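Side-chain contact in charybdin (Charybdis maritima, PDB 2B7U), which belongs to the plant ribosome-inactivating protein family: residues I230-A233 against D234-L237. Sequence-based numbering, arbitrary orientation.
Sequences IKTA and DELL
Thr232 and Glu235 lay their side chains across each other at about a right angle, and each reaches the other's backbone. Thr232 OG1 lies between its own backbone N and carbonyl carbon (chi1 70°), a setting that turns it toward the first turn of the helix, where it accepts from Glu235 N at 3.2 Å with an N-H...O angle of 158°. In the reverse direction the Glu235 chain, extended beyond CG, runs back so that OE2 meets Thr232 N at 2.9 Å; the 123° angle there marks a weak bond. These reciprocal bonds define a capping box, with Thr232 as N-cap of helix 233-237.

The carboxylate does more than close the box. Its OE2 also takes the Thr232 hydroxyl, OG1 to OE2 3.0 Å, through the lone pair directed away from OE1. The single N-H of Lys231 is shared between a water and Glu235 OE2, the branch from Lys231 N to OE2 being the weak one at 3.2 Å. The same water donates to Glu235 OE1 at 2.6 Å, so both carboxylate oxygens are tied to the chain entering the helix, which probably limits rotation of the group.

Regular helical bonding starts at once, Leu236 N donating to Thr232 O and Leu237 N to Ala233 O at 2.9 Å. Alongside the capping box, Ile230 ends the strand 228-230 of a two-stranded hairpin, paired through its backbone with Gln223. Its CG2 comes against the first turn, 3.5 Å from Leu236 N and 3.7 Å from Glu235 CB, and also touches Leu236 CB. Leu236 continues this apolar layer onto Ile225 of the partner strand and onto Phe205 and Ile209 of helix 202-214, while Ala233 rests on Ser212 and Phe220.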
loop_
_atom_site.group_PDB
_atom_site.type_symbol
_atom_site.label_atom_id
_atom_site.label_comp_id
_atom_site.label_asym_id
_atom_site.label_seq_id
_atom_site.Cartn_x
_atom_site.Cartn_y
_atom_site.Cartn_z
ATOM N N ILE A 230 -14.294 -18.322 -4.810
ATOM C CA ILE A 230 -13.139 -18.685 -3.982
ATOM C C ILE A 230 -13.690 -19.305 -2.705
ATOM O O ILE A 230 -14.242 -18.617 -1.843
ATOM C CB ILE A 230 -12.308 -17.434 -3.639
ATOM C CG1 ILE A 230 -12.056 -16.589 -4.895
ATOM C CG2 ILE A 230 -11.014 -17.829 -2.935
ATOM C CD1 ILE A 230 -11.374 -17.277 -6.039
ATOM N N LYS A 231 -13.549 -20.620 -2.602
ATOM C CA LYS A 231 -14.322 -21.411 -1.659
ATOM C C LYS A 231 -13.688 -21.589 -0.299
ATOM O O LYS A 231 -14.398 -21.892 0.668
ATOM C CB LYS A 231 -14.627 -22.795 -2.257
ATOM C CG LYS A 231 -15.763 -22.767 -3.273
ATOM C CD LYS A 231 -16.372 -24.159 -3.489
ATOM C CE LYS A 231 -17.059 -24.758 -2.225
ATOM N NZ LYS A 231 -18.195 -23.931 -1.659
ATOM N N THR A 232 -12.370 -21.414 -0.215
ATOM C CA THR A 232 -11.651 -21.608 1.042
ATOM C C THR A 232 -10.654 -20.486 1.344
ATOM O O THR A 232 -10.232 -19.738 0.438
ATOM C CB THR A 232 -10.851 -22.922 1.014
ATOM O OG1 THR A 232 -9.763 -22.776 0.095
ATOM C CG2 THR A 232 -11.722 -24.097 0.580
ATOM N N ALA A 233 -10.276 -20.379 2.621
ATOM C CA ALA A 233 -9.269 -19.408 3.067
ATOM C C ALA A 233 -7.910 -19.667 2.432
ATOM O O ALA A 233 -7.188 -18.723 2.131
ATOM C CB ALA A 233 -9.156 -19.409 4.576
ATOM N N ASP A 234 -7.567 -20.934 2.193
ATOM C CA ASP A 234 -6.324 -21.245 1.483
ATOM C C ASP A 234 -6.310 -20.642 0.079
ATOM O O ASP A 234 -5.306 -20.062 -0.360
ATOM C CB ASP A 234 -6.113 -22.751 1.375
ATOM C CG ASP A 234 -4.800 -23.109 0.717
ATOM O OD1 ASP A 234 -4.738 -24.137 0.008
ATOM O OD2 ASP A 234 -3.824 -22.363 0.910
ATOM N N GLU A 235 -7.427 -20.760 -0.628
ATOM C CA GLU A 235 -7.510 -20.240 -1.985
ATOM C C GLU A 235 -7.491 -18.724 -1.960
ATOM O O GLU A 235 -6.913 -18.095 -2.838
ATOM C CB GLU A 235 -8.776 -20.710 -2.681
ATOM C CG GLU A 235 -8.821 -22.155 -3.016
ATOM C CD GLU A 235 -10.220 -22.545 -3.452
ATOM O OE1 GLU A 235 -10.439 -22.729 -4.674
ATOM O OE2 GLU A 235 -11.106 -22.631 -2.576
ATOM N N LEU A 236 -8.118 -18.135 -0.953
ATOM C CA LEU A 236 -8.121 -16.666 -0.855
ATOM C C LEU A 236 -6.706 -16.134 -0.589
ATOM O O LEU A 236 -6.268 -15.109 -1.160
ATOM C CB LEU A 236 -9.102 -16.229 0.215
ATOM C CG LEU A 236 -9.373 -14.736 0.311
ATOM C CD1 LEU A 236 -9.995 -14.184 -0.996
ATOM C CD2 LEU A 236 -10.248 -14.458 1.461
ATOM N N LEU A 237 -5.976 -16.839 0.280
ATOM C CA LEU A 237 -4.624 -16.426 0.659
ATOM C C LEU A 237 -3.678 -16.318 -0.555
ATOM O O LEU A 237 -2.773 -15.489 -0.571
ATOM C CB LEU A 237 -4.051 -17.385 1.722
ATOM C CG LEU A 237 -2.647 -17.052 2.235
ATOM C CD1 LEU A 237 -2.571 -15.627 2.807
ATOM C CD2 LEU A 237 -2.202 -18.105 3.256
HETATM O O HOH W 1 -12.889 -22.067 -5.027
#